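Local coordinates for protein phosphatidylinositol-specific phospholipase C1 (Streptomyces antibioticus, PDB 3H4X) that belongs to the calcium-dependent phosphoinositide phospholipase C family and folds as a beta/alpha (TIM) barrel, at residues E129-K137 with K206-A214; A143-Q151 with L226-A234. All blocks are in the same frame, centred on the assembly; numbering follows the deposited sequence.

Both contacts fasten helices and loops around the barrel sheet, and along the chain their segments alternate. Interaction 1 joins the loop after strand 124-130 to the start of helix 209-222; interaction 2 joins the next helix, 142-153, to the turn leading into strand 232-236. The first is only partly buried, mixing an aromatic core with water bridges and an exposed lysine. The second is more deeply buried and centres on one carboxylate, with an arginine and a glutamine at its outer margin. They meet directly: the hydroxyl of Tyr-213, from 206-214, bonds to Asp-146, from 143-151, and lies beside the backbone of Thr-230 and Ala-231.

Interaction 1: E129-K137 with K206-A214; sequences EMKDGFNAK and KLWTDVEYA
At the C-terminal mouth of the beta/alpha barrel, Phe-134 of the loop after strand 124-130 packs against Thr-209, Glu-212 and Tyr-213 on the opening turns of helix 209-222. With CG anti to the carbonyl carbon (chi1 -77°), the Phe-134 side chain brings its ring to Thr-209 and Tyr-213. Its CE2 comes to 3.8 Å from the Thr-209 methyl CG2, while CZ lies 3.9 Å from CD1 of Tyr-213, and Pro-142 lines the same aromatic cluster. The carboxylate of Glu-212 reaches the start of this side chain, with OE1 3.5 Å from Phe-134 CB and close to the ring edge; ring and carboxylate planes are inclined by 62°.

Two waters tie the same glutamate to the loop backbone. One accepts from Phe-134 N and lies 2.7 Å from Glu-212 OE1, with Leu-207 O also in its reach. The other accepts from Ala-136 N and donates to Glu-212 OE2. Lys-206 runs out extended and bends only at its last torsion, bringing NZ 3.0 Å from Phe-134 O; the ammonium stands 46° above the carbonyl plane. That carbonyl also receives Asn-66 ND2, so two donors grip it.

Deeper in, the type I turn from Met-130 to Gly-133 lies against Thr-209. The threonine OG1 is 3.3 Å from Gly-133 CA and near Met-130 CB, both van der Waals contacts; the hydroxyl is hydrogen-bonded to Glu-199. The turn itself is closed by Gly-133 N donating to Met-130 O.

Glu-212 also lines an acetyl-group pocket with Pro-142 and His-216, and Ala-136 belongs to a second. Loops that leave the strands at their C-terminal ends and pack on a neighbouring helix start are the usual rim of a TIM barrel.

Interaction 2: A143-Q151 with L226-A234; sequences AEFDALIRQ and LAQSTAFPA. With EOH (ethanol), chain L.
The guanidinium of Arg-150 is sandwiched between Gln-228 CB over one face, 3.6 Å from NH1, and Ala-147 CA of its own helix over the other, offset toward the rim. Inward from it, the Phe-145 ring meets the Ala-231 methyl at its edge, CE2 to CB 3.9 Å, with Thr-230 OG1 approaching obliquely. The carboxylate of Asp-146 is the third flat group, and it faces the turn 228-230.

The bend at chi3 of Arg-150 folds the guanidinium back over this turn, where NH1 donates to Gln-228 O at 3.0 Å. The bond is somewhat bent, with an angle of 141° at the hydrogen. Lower on the same side chain, CG rests on the Thr-230 methyl CG2.

Thr-230 fits into the helix surface between Asp-146, Ile-149 and Arg-150. Its OG1 sits between the backbone N and the carbonyl carbon (chi1 66°), a rotation that directs the hydroxyl to Asp-146 OD1, 2.8 Å away. It reaches OD1 on the anti side, 30° out of the carboxylate plane. Thr-230 N adds a weak bond to the same oxygen, while the Ile-149 methyl CD1 closes over OG1 at 3.5 Å. Asp-146 OD1 takes its strongest partner from Tyr-213, and OD2 accepts from His-216 NE2 and from a water that in turn accepts from Gln-228 NE2. The Gln-228 amide also gives a weak bond to an ethanol, 2.8 Å from NE2 to O, probably left by the crystallisation liquor.

With donors on both oxygens, the buried Asp-146 carboxylate is fixed in rotation and joins three elements, helix 142-153, helix 209-222 and the turn before strand 232-236, through directional polar bonds, with Phe-145, Ile-149 and Ala-231 packed inside and Arg-150 bonded to Gln-228 at the margin.

Interaction 1: E129-K137 with K206-A214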
ATOM      1  N   GLU A 129      -5.238   4.074   2.122  1.00  7.31           N
ATOM      2  CA  GLU A 129      -5.441   5.506   2.241  1.00  7.57           C
ATOM      3  C   GLU A 129      -6.296   5.754   3.470  1.00  7.26           C
ATOM      4  O   GLU A 129      -7.440   5.292   3.549  1.00  7.35           O
ATOM      5  CB  GLU A 129      -6.116   6.093   0.998  1.00  8.24           C
ATOM      6  CG  GLU A 129      -6.382   7.592   1.146  1.00  8.98           C
ATOM      7  CD  GLU A 129      -7.020   8.236  -0.075  1.00 10.07           C
ATOM      8  OE1 GLU A 129      -6.745   7.799  -1.211  1.00 11.82           O
ATOM      9  OE2 GLU A 129      -7.788   9.208   0.104  1.00 10.70           O
ATOM     10  N   MET A 130      -5.735   6.472   4.437  1.00  7.22           N
ATOM     11  CA  MET A 130      -6.472   6.847   5.631  1.00  7.76           C
ATOM     12  C   MET A 130      -7.261   8.101   5.280  1.00  7.35           C
ATOM     13  O   MET A 130      -6.766   9.224   5.425  1.00  7.37           O
ATOM     14  CB  MET A 130      -5.511   7.112   6.789  1.00  8.44           C
ATOM     15  CG  MET A 130      -4.648   5.922   7.175  1.00 10.81           C
ATOM     16  SD  MET A 130      -5.601   4.481   7.686  1.00 13.97           S
ATOM     17  CE  MET A 130      -6.891   5.293   8.622  1.00 10.07           C
ATOM     18  N   LYS A 131      -8.479   7.899   4.783  1.00  7.83           N
ATOM     19  CA  LYS A 131      -9.274   8.981   4.198  1.00  8.34           C
ATOM     20  C   LYS A 131      -9.297  10.220   5.078  1.00  8.31           C
ATOM     21  O   LYS A 131      -9.111  11.347   4.601  1.00  8.65           O
ATOM     22  CB  LYS A 131     -10.711   8.513   3.944  1.00  8.72           C
ATOM     23  CG  LYS A 131     -10.861   7.428   2.895  1.00 10.50           C
ATOM     24  CD  LYS A 131     -10.277   7.824   1.559  1.00 12.57           C
ATOM     25  CE  LYS A 131     -10.990   9.016   0.969  1.00 13.23           C
ATOM     26  NZ  LYS A 131     -10.554   9.237  -0.441  1.00 14.09           N
ATOM     27  N   ASP A 132      -9.536   9.994   6.364  1.00  8.81           N
ATOM     28  CA  ASP A 132      -9.687  11.068   7.333  1.00  9.35           C
ATOM     29  C   ASP A 132      -8.595  11.029   8.399  1.00  9.49           C
ATOM     30  O   ASP A 132      -8.777  11.538   9.506  1.00 10.33           O
ATOM     31  CB  ASP A 132     -11.074  11.000   7.985  1.00  9.59           C
ATOM     32  CG  ASP A 132     -11.344   9.660   8.664  1.00  9.99           C
ATOM     33  OD1 ASP A 132     -10.454   8.783   8.641  1.00 10.32           O
ATOM     34  OD2 ASP A 132     -12.443   9.476   9.229  1.00 10.71           O
ATOM     35  N   GLY A 133      -7.453  10.437   8.057  1.00  9.51           N
ATOM     36  CA  GLY A 133      -6.328  10.335   8.982  1.00  9.85           C
ATOM     37  C   GLY A 133      -6.594   9.369  10.123  1.00  9.82           C
ATOM     38  O   GLY A 133      -7.527   8.568  10.067  1.00 10.75           O
ATOM     39  N   PHE A 134      -5.762   9.443  11.156  1.00 10.25           N
ATOM     40  CA  PHE A 134      -5.931   8.609  12.336  1.00 10.32           C
ATOM     41  C   PHE A 134      -6.854   9.265  13.357  1.00 10.65           C
ATOM     42  O   PHE A 134      -7.233  10.435  13.227  1.00 11.02           O
ATOM     43  CB  PHE A 134      -4.574   8.310  12.982  1.00 10.17           C
ATOM     44  CG  PHE A 134      -3.770   7.264  12.261  1.00 10.15           C
ATOM     45  CD1 PHE A 134      -4.115   5.930  12.350  1.00 10.49           C
ATOM     46  CD2 PHE A 134      -2.663   7.615  11.503  1.00 10.87           C
ATOM     47  CE1 PHE A 134      -3.375   4.961  11.691  1.00 11.48           C
ATOM     48  CE2 PHE A 134      -1.921   6.650  10.842  1.00 11.75           C
ATOM     49  CZ  PHE A 134      -2.278   5.326  10.936  1.00 11.86           C
ATOM     50  N   ASN A 135      -7.202   8.494  14.377  1.00 10.97           N
ATOM     51  CA  ASN A 135      -8.050   8.962  15.459  1.00 11.82           C
ATOM     52  C   ASN A 135      -7.551   8.378  16.773  1.00 12.49           C
ATOM     53  O   ASN A 135      -8.215   7.549  17.390  1.00 12.27           O
ATOM     54  CB  ASN A 135      -9.498   8.544  15.201  1.00 11.87           C
ATOM     55  CG  ASN A 135     -10.450   9.042  16.263  1.00 12.32           C
ATOM     56  OD1 ASN A 135     -10.084   9.852  17.114  1.00 13.11           O
ATOM     57  ND2 ASN A 135     -11.683   8.559  16.217  1.00 12.70           N
ATOM     58  N   ALA A 136      -6.362   8.801  17.184  1.00 13.55           N
ATOM     59  CA  ALA A 136      -5.749   8.287  18.400  1.00 14.69           C
ATOM     60  C   ALA A 136      -6.656   8.491  19.611  1.00 15.59           C
ATOM     61  O   ALA A 136      -6.794   7.601  20.450  1.00 15.84           O
ATOM     62  CB  ALA A 136      -4.395   8.943  18.629  1.00 14.74           C
ATOM     63  N   LYS A 137      -7.280   9.661  19.690  1.00 16.39           N
ATOM     64  CA  LYS A 137      -8.135   9.989  20.826  1.00 17.31           C
ATOM     65  C   LYS A 137      -9.317   9.029  20.937  1.00 17.20           C
ATOM     66  O   LYS A 137      -9.828   8.783  22.031  1.00 17.83           O
ATOM     67  CB  LYS A 137      -8.639  11.429  20.715  1.00 17.83           C
ATOM     68  CG  LYS A 137      -7.536  12.471  20.645  1.00 19.71           C
ATOM     69  CD  LYS A 137      -6.718  12.503  21.924  1.00 21.71           C
ATOM     70  CE  LYS A 137      -5.684  13.618  21.890  1.00 22.81           C
ATOM     71  NZ  LYS A 137      -4.939  13.730  23.175  1.00 23.92           N
ATOM     72  N   LYS A 206      -4.357  19.470  12.396  1.00 23.85           N
ATOM     73  CA  LYS A 206      -4.195  18.104  12.884  1.00 22.04           C
ATOM     74  C   LYS A 206      -3.111  17.407  12.070  1.00 20.46           C
ATOM     75  O   LYS A 206      -3.079  17.523  10.846  1.00 20.16           O
ATOM     76  CB  LYS A 206      -5.520  17.344  12.777  1.00 22.31           C
ATOM     77  CG  LYS A 206      -5.434  15.855  13.086  1.00 22.88           C
ATOM     78  CD  LYS A 206      -6.799  15.190  12.944  1.00 24.06           C
ATOM     79  CE  LYS A 206      -6.689  13.671  12.852  1.00 24.83           C
ATOM     80  NZ  LYS A 206      -6.139  13.046  14.088  1.00 25.35           N
ATOM     81  N   LEU A 207      -2.214  16.696  12.748  1.00 18.67           N
ATOM     82  CA  LEU A 207      -1.144  15.981  12.058  1.00 16.85           C
ATOM     83  C   LEU A 207      -1.722  15.033  11.022  1.00 14.95           C
ATOM     84  O   LEU A 207      -2.721  14.363  11.273  1.00 14.69           O
ATOM     85  CB  LEU A 207      -0.286  15.190  13.048  1.00 17.53           C
ATOM     86  CG  LEU A 207       0.554  15.999  14.035  1.00 18.56           C
ATOM     87  CD1 LEU A 207       1.475  15.078  14.816  1.00 19.96           C
ATOM     88  CD2 LEU A 207       1.353  17.056  13.300  1.00 19.46           C
ATOM     89  N   TRP A 208      -1.094  14.979   9.853  1.00 12.75           N
ATOM     90  CA  TRP A 208      -1.520  14.052   8.815  1.00 10.97           C
ATOM     91  C   TRP A 208      -0.977  12.653   9.075  1.00  9.66           C
ATOM     92  O   TRP A 208      -0.013  12.464   9.829  1.00  9.41           O
ATOM     93  CB  TRP A 208      -1.061  14.527   7.441  1.00 10.92           C
ATOM     94  CG  TRP A 208      -1.828  15.693   6.893  1.00 11.69           C
ATOM     95  CD1 TRP A 208      -2.757  16.462   7.544  1.00 12.19           C
ATOM     96  CD2 TRP A 208      -1.706  16.239   5.578  1.00 12.27           C
ATOM     97  NE1 TRP A 208      -3.228  17.443   6.701  1.00 12.43           N
ATOM     98  CE2 TRP A 208      -2.597  17.328   5.490  1.00 12.79           C
ATOM     99  CE3 TRP A 208      -0.929  15.910   4.464  1.00 13.48           C
ATOM    100  CZ2 TRP A 208      -2.730  18.090   4.329  1.00 13.56           C
ATOM    101  CZ3 TRP A 208      -1.065  16.666   3.314  1.00 14.30           C
ATOM    102  CH2 TRP A 208      -1.958  17.743   3.256  1.00 14.15           C
ATOM    103  N   THR A 209      -1.606  11.685   8.418  1.00  8.92           N
ATOM    104  CA  THR A 209      -1.254  10.278   8.506  1.00  8.35           C
ATOM    105  C   THR A 209       0.240  10.022   8.395  1.00  7.84           C
ATOM    106  O   THR A 209       0.788   9.194   9.125  1.00  7.57           O
ATOM    107  CB  THR A 209      -1.967   9.514   7.382  1.00  8.30           C
ATOM    108  OG1 THR A 209      -3.381   9.624   7.572  1.00  8.87           O
ATOM    109  CG2 THR A 209      -1.559   8.045   7.362  1.00  9.12           C
ATOM    110  N   ASP A 210       0.897  10.716   7.469  1.00  7.45           N
ATOM    111  CA  ASP A 210       2.307  10.454   7.200  1.00  7.72           C
ATOM    112  C   ASP A 210       3.212  10.821   8.373  1.00  8.12           C
ATOM    113  O   ASP A 210       3.978   9.990   8.858  1.00  8.18           O
ATOM    114  CB  ASP A 210       2.774  11.062   5.862  1.00  7.80           C
ATOM    115  CG  ASP A 210       2.494  12.560   5.722  1.00  7.81           C
ATOM    116  OD1 ASP A 210       1.861  13.196   6.597  1.00  8.54           O
ATOM    117  OD2 ASP A 210       2.923  13.099   4.681  1.00  7.85           O
ATOM    118  N   VAL A 211       3.102  12.057   8.841  1.00  8.71           N
ATOM    119  CA  VAL A 211       3.876  12.508   9.985  1.00  9.57           C
ATOM    120  C   VAL A 211       3.509  11.725  11.242  1.00  9.14           C
ATOM    121  O   VAL A 211       4.373  11.384  12.041  1.00  9.31           O
ATOM    122  CB  VAL A 211       3.688  14.026  10.221  1.00 10.27           C
ATOM    123  CG1 VAL A 211       4.220  14.446  11.591  1.00 11.56           C
ATOM    124  CG2 VAL A 211       4.348  14.818   9.101  1.00 11.52           C
ATOM    125  N   GLU A 212       2.226  11.432  11.414  1.00  8.74           N
ATOM    126  CA  GLU A 212       1.789  10.719  12.603  1.00  8.72           C
ATOM    127  C   GLU A 212       2.365   9.306  12.643  1.00  8.18           C
ATOM    128  O   GLU A 212       2.885   8.870  13.670  1.00  8.32           O
ATOM    129  CB  GLU A 212       0.265  10.682  12.693  1.00  9.24           C
ATOM    130  CG  GLU A 212      -0.232  10.121  14.002  1.00 10.93           C
ATOM    131  CD  GLU A 212      -1.713  10.350  14.228  1.00 12.98           C
ATOM    132  OE1 GLU A 212      -2.350  11.039  13.406  1.00 14.59           O
ATOM    133  OE2 GLU A 212      -2.234   9.840  15.240  1.00 14.30           O
ATOM    134  N   TYR A 213       2.274   8.580  11.534  1.00  7.69           N
ATOM    135  CA  TYR A 213       2.766   7.209  11.551  1.00  7.43           C
ATOM    136  C   TYR A 213       4.297   7.126  11.537  1.00  7.35           C
ATOM    137  O   TYR A 213       4.887   6.303  12.232  1.00  7.70           O
ATOM    138  CB  TYR A 213       2.137   6.355  10.445  1.00  7.42           C
ATOM    139  CG  TYR A 213       2.314   4.876  10.709  1.00  6.57           C
ATOM    140  CD1 TYR A 213       1.390   4.165  11.470  1.00  7.12           C
ATOM    141  CD2 TYR A 213       3.429   4.199  10.238  1.00  6.92           C
ATOM    142  CE1 TYR A 213       1.565   2.811  11.732  1.00  7.32           C
ATOM    143  CE2 TYR A 213       3.610   2.857  10.491  1.00  6.91           C
ATOM    144  CZ  TYR A 213       2.682   2.167  11.238  1.00  6.77           C
ATOM    145  OH  TYR A 213       2.891   0.830  11.479  1.00  7.54           O
ATOM    146  N   ALA A 214       4.945   7.998  10.772  1.00  7.54           N
ATOM    147  CA  ALA A 214       6.402   8.041  10.784  1.00  7.82           C
ATOM    148  C   ALA A 214       6.924   8.388  12.178  1.00  8.10           C
ATOM    149  O   ALA A 214       7.916   7.822  12.635  1.00  8.40           O
ATOM    150  CB  ALA A 214       6.929   9.025   9.755  1.00  8.28           C
TER
HETATM  151  O   HOH W   1      -3.668  11.340  11.012  1.00 14.45           O
HETATM  152  O   HOH W   2      -9.111  12.632  15.447  1.00 25.40           O
HETATM  153  O   HOH W   3      -4.809  10.731  15.676  1.00 16.65           O

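Interaction 2: A143-Q151 with L226-A234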
ATOM      1  N   ALA A 143      -0.892   2.937  17.016  1.00  8.85           N
ATOM      2  CA  ALA A 143      -0.669   1.783  17.882  1.00  8.95           C
ATOM      3  C   ALA A 143      -1.811   0.771  17.788  1.00  8.64           C
ATOM      4  O   ALA A 143      -1.583  -0.439  17.781  1.00  8.69           O
ATOM      5  CB  ALA A 143      -0.462   2.230  19.325  1.00  9.57           C
ATOM      6  N   GLU A 144      -3.043   1.265  17.732  1.00  8.51           N
ATOM      7  CA  GLU A 144      -4.197   0.379  17.636  1.00  8.81           C
ATOM      8  C   GLU A 144      -4.296  -0.261  16.251  1.00  8.20           C
ATOM      9  O   GLU A 144      -4.717  -1.407  16.116  1.00  8.05           O
ATOM     10  CB  GLU A 144      -5.483   1.127  18.001  1.00  9.31           C
ATOM     11  CG  GLU A 144      -5.562   1.560  19.468  1.00 11.16           C
ATOM     12  CD  GLU A 144      -4.878   2.889  19.747  1.00 13.41           C
ATOM     13  OE1 GLU A 144      -4.489   3.592  18.793  1.00 13.39           O
ATOM     14  OE2 GLU A 144      -4.736   3.241  20.938  1.00 16.68           O
ATOM     15  N   PHE A 145      -3.893   0.487  15.231  1.00  7.96           N
ATOM     16  CA  PHE A 145      -3.797  -0.017  13.869  1.00  7.77           C
ATOM     17  C   PHE A 145      -2.826  -1.203  13.821  1.00  7.37           C
ATOM     18  O   PHE A 145      -3.172  -2.282  13.336  1.00  7.64           O
ATOM     19  CB  PHE A 145      -3.336   1.136  12.977  1.00  8.01           C
ATOM     20  CG  PHE A 145      -3.140   0.779  11.535  1.00  8.63           C
ATOM     21  CD1 PHE A 145      -4.201   0.814  10.639  1.00  9.67           C
ATOM     22  CD2 PHE A 145      -1.882   0.457  11.061  1.00  9.79           C
ATOM     23  CE1 PHE A 145      -4.007   0.513   9.303  1.00 10.40           C
ATOM     24  CE2 PHE A 145      -1.683   0.157   9.729  1.00 10.70           C
ATOM     25  CZ  PHE A 145      -2.745   0.180   8.852  1.00 10.39           C
ATOM     26  N   ASP A 146      -1.619  -1.010  14.354  1.00  7.28           N
ATOM     27  CA  ASP A 146      -0.634  -2.087  14.412  1.00  7.35           C
ATOM     28  C   ASP A 146      -1.182  -3.298  15.173  1.00  7.31           C
ATOM     29  O   ASP A 146      -1.010  -4.445  14.753  1.00  7.59           O
ATOM     30  CB  ASP A 146       0.643  -1.629  15.120  1.00  7.69           C
ATOM     31  CG  ASP A 146       1.518  -0.727  14.273  1.00  7.98           C
ATOM     32  OD1 ASP A 146       1.347  -0.659  13.036  1.00  8.79           O
ATOM     33  OD2 ASP A 146       2.412  -0.098  14.875  1.00  9.25           O
ATOM     34  N   ALA A 147      -1.813  -3.041  16.315  1.00  7.40           N
ATOM     35  CA  ALA A 147      -2.296  -4.120  17.170  1.00  7.71           C
ATOM     36  C   ALA A 147      -3.323  -4.993  16.457  1.00  7.72           C
ATOM     37  O   ALA A 147      -3.317  -6.217  16.601  1.00  7.79           O
ATOM     38  CB  ALA A 147      -2.870  -3.565  18.466  1.00  8.21           C
ATOM     39  N   LEU A 148      -4.204  -4.363  15.691  1.00  7.87           N
ATOM     40  CA  LEU A 148      -5.226  -5.086  14.946  1.00  7.88           C
ATOM     41  C   LEU A 148      -4.595  -5.956  13.867  1.00  7.48           C
ATOM     42  O   LEU A 148      -4.966  -7.116  13.696  1.00  7.56           O
ATOM     43  CB  LEU A 148      -6.223  -4.110  14.324  1.00  8.21           C
ATOM     44  CG  LEU A 148      -7.279  -4.739  13.413  1.00  9.15           C
ATOM     45  CD1 LEU A 148      -8.123  -5.779  14.144  1.00 10.17           C
ATOM     46  CD2 LEU A 148      -8.158  -3.654  12.823  1.00  9.83           C
ATOM     47  N   ILE A 149      -3.645  -5.395  13.128  1.00  7.67           N
ATOM     48  CA  ILE A 149      -2.976  -6.160  12.087  1.00  8.05           C
ATOM     49  C   ILE A 149      -2.188  -7.330  12.681  1.00  8.16           C
ATOM     50  O   ILE A 149      -2.227  -8.438  12.146  1.00  8.49           O
ATOM     51  CB  ILE A 149      -2.096  -5.256  11.198  1.00  7.94           C
ATOM     52  CG1 ILE A 149      -2.992  -4.353  10.341  1.00  8.56           C
ATOM     53  CG2 ILE A 149      -1.174  -6.090  10.321  1.00  8.77           C
ATOM     54  CD1 ILE A 149      -2.255  -3.296   9.566  1.00  9.32           C
ATOM     55  N   ARG A 150      -1.499  -7.098  13.797  1.00  8.10           N
ATOM     56  CA  ARG A 150      -0.790  -8.188  14.477  1.00  8.64           C
ATOM     57  C   ARG A 150      -1.760  -9.295  14.872  1.00  8.62           C
ATOM     58  O   ARG A 150      -1.474 -10.474  14.690  1.00  8.84           O
ATOM     59  CB  ARG A 150      -0.049  -7.695  15.728  1.00  9.22           C
ATOM     60  CG  ARG A 150       1.183  -6.847  15.454  1.00 10.04           C
ATOM     61  CD  ARG A 150       2.124  -6.764  16.664  1.00 11.02           C
ATOM     62  NE  ARG A 150       1.434  -6.388  17.897  1.00 11.15           N
ATOM     63  CZ  ARG A 150       1.172  -5.137  18.264  1.00 10.41           C
ATOM     64  NH1 ARG A 150       1.541  -4.116  17.496  1.00 10.40           N
ATOM     65  NH2 ARG A 150       0.533  -4.903  19.403  1.00 11.30           N
ATOM     66  N   GLN A 151      -2.907  -8.911  15.418  1.00  8.54           N
ATOM     67  CA  GLN A 151      -3.901  -9.881  15.867  1.00  8.88           C
ATOM     68  C   GLN A 151      -4.427 -10.725  14.712  1.00  8.64           C
ATOM     69  O   GLN A 151      -4.573 -11.941  14.832  1.00  9.04           O
ATOM     70  CB  GLN A 151      -5.055  -9.162  16.571  1.00  9.37           C
ATOM     71  CG  GLN A 151      -6.082 -10.088  17.207  1.00 11.29           C
ATOM     72  CD  GLN A 151      -7.269 -10.372  16.311  1.00 13.24           C
ATOM     73  OE1 GLN A 151      -7.786  -9.478  15.640  1.00 14.54           O
ATOM     74  NE2 GLN A 151      -7.727 -11.622  16.314  1.00 14.43           N
ATOM     75  N   LEU A 226      10.455  -1.485  17.560  1.00 10.66           N
ATOM     76  CA  LEU A 226      10.108  -1.391  16.146  1.00 10.35           C
ATOM     77  C   LEU A 226       9.453  -2.679  15.635  1.00 10.32           C
ATOM     78  O   LEU A 226       8.680  -2.653  14.678  1.00 10.38           O
ATOM     79  CB  LEU A 226      11.343  -1.046  15.309  1.00 10.43           C
ATOM     80  CG  LEU A 226      11.065  -0.663  13.855  1.00 10.33           C
ATOM     81  CD1 LEU A 226      10.229   0.614  13.766  1.00 10.47           C
ATOM     82  CD2 LEU A 226      12.377  -0.512  13.102  1.00 10.57           C
ATOM     83  N   ALA A 227       9.754  -3.803  16.282  1.00 10.54           N
ATOM     84  CA  ALA A 227       9.245  -5.097  15.831  1.00 10.78           C
ATOM     85  C   ALA A 227       7.725  -5.171  15.788  1.00 10.98           C
ATOM     86  O   ALA A 227       7.161  -5.967  15.042  1.00 11.51           O
ATOM     87  CB  ALA A 227       9.798  -6.219  16.697  1.00 11.29           C
ATOM     88  N   GLN A 228       7.054  -4.351  16.588  1.00 10.44           N
ATOM     89  CA  GLN A 228       5.600  -4.427  16.656  1.00 10.65           C
ATOM     90  C   GLN A 228       4.891  -3.573  15.594  1.00 10.01           C
ATOM     91  O   GLN A 228       3.664  -3.597  15.500  1.00  9.78           O
ATOM     92  CB  GLN A 228       5.112  -4.077  18.060  1.00 11.21           C
ATOM     93  CG  GLN A 228       5.253  -2.616  18.415  1.00 11.99           C
ATOM     94  CD  GLN A 228       5.044  -2.369  19.897  1.00 12.67           C
ATOM     95  OE1 GLN A 228       5.696  -2.990  20.742  1.00 13.87           O
ATOM     96  NE2 GLN A 228       4.137  -1.455  20.221  1.00 13.03           N
ATOM     97  N   SER A 229       5.658  -2.820  14.803  1.00  9.40           N
ATOM     98  CA  SER A 229       5.089  -2.018  13.711  1.00  8.80           C
ATOM     99  C   SER A 229       4.642  -2.908  12.555  1.00  8.33           C
ATOM    100  O   SER A 229       5.149  -4.018  12.386  1.00  8.31           O
ATOM    101  CB  SER A 229       6.096  -0.975  13.213  1.00  9.01           C
ATOM    102  OG  SER A 229       7.217  -1.586  12.600  1.00  9.22           O
ATOM    103  N   THR A 230       3.709  -2.414  11.746  1.00  7.91           N
ATOM    104  CA  THR A 230       3.128  -3.249  10.696  1.00  7.92           C
ATOM    105  C   THR A 230       3.091  -2.628   9.305  1.00  7.28           C
ATOM    106  O   THR A 230       2.788  -3.330   8.345  1.00  8.10           O
ATOM    107  CB  THR A 230       1.684  -3.689  11.040  1.00  8.28           C
ATOM    108  OG1 THR A 230       0.822  -2.541  11.060  1.00  8.82           O
ATOM    109  CG2 THR A 230       1.630  -4.415  12.380  1.00  8.74           C
ATOM    110  N   ALA A 231       3.377  -1.333   9.188  1.00  6.96           N
ATOM    111  CA  ALA A 231       3.161  -0.631   7.925  1.00  6.52           C
ATOM    112  C   ALA A 231       4.268   0.358   7.597  1.00  6.33           C
ATOM    113  O   ALA A 231       4.945   0.875   8.489  1.00  6.87           O
ATOM    114  CB  ALA A 231       1.818   0.086   7.951  1.00  6.84           C
ATOM    115  N   PHE A 232       4.427   0.625   6.306  1.00  6.52           N
ATOM    116  CA  PHE A 232       5.372   1.613   5.816  1.00  6.56           C
ATOM    117  C   PHE A 232       4.632   2.884   5.415  1.00  6.62           C
ATOM    118  O   PHE A 232       3.806   2.861   4.504  1.00  7.03           O
ATOM    119  CB  PHE A 232       6.101   1.056   4.600  1.00  6.73           C
ATOM    120  CG  PHE A 232       6.999  -0.100   4.914  1.00  6.90           C
ATOM    121  CD1 PHE A 232       8.330   0.115   5.226  1.00  7.43           C
ATOM    122  CD2 PHE A 232       6.520  -1.401   4.900  1.00  7.19           C
ATOM    123  CE1 PHE A 232       9.169  -0.938   5.519  1.00  8.19           C
ATOM    124  CE2 PHE A 232       7.356  -2.463   5.197  1.00  8.02           C
ATOM    125  CZ  PHE A 232       8.682  -2.230   5.503  1.00  7.88           C
ATOM    126  N   PRO A 233       4.917   4.002   6.092  1.00  6.43           N
ATOM    127  CA  PRO A 233       4.302   5.251   5.666  1.00  6.52           C
ATOM    128  C   PRO A 233       4.970   5.719   4.378  1.00  6.19           C
ATOM    129  O   PRO A 233       6.191   5.598   4.227  1.00  6.53           O
ATOM    130  CB  PRO A 233       4.624   6.206   6.815  1.00  7.23           C
ATOM    131  CG  PRO A 233       5.893   5.684   7.377  1.00  7.12           C
ATOM    132  CD  PRO A 233       5.812   4.186   7.247  1.00  6.55           C
ATOM    133  N   ALA A 234       4.171   6.236   3.453  1.00  6.23           N
ATOM    134  CA  ALA A 234       4.681   6.714   2.183  1.00  5.98           C
ATOM    135  C   ALA A 234       4.599   8.231   2.097  1.00  5.89           C
ATOM    136  O   ALA A 234       3.742   8.859   2.725  1.00  6.51           O
ATOM    137  CB  ALA A 234       3.897   6.091   1.040  1.00  6.46           C
TER
HETATM  138  C1  EOH L 350       4.487  -0.056  23.021  1.00 27.82           C
HETATM  139  C2  EOH L 350       4.500   0.124  24.535  1.00 27.76           C
HETATM  140  O   EOH L 350       3.176  -0.099  22.500  1.00 27.73           O
HETATM  141  O   HOH W   4       2.678  -0.254  17.713  1.00 13.26           O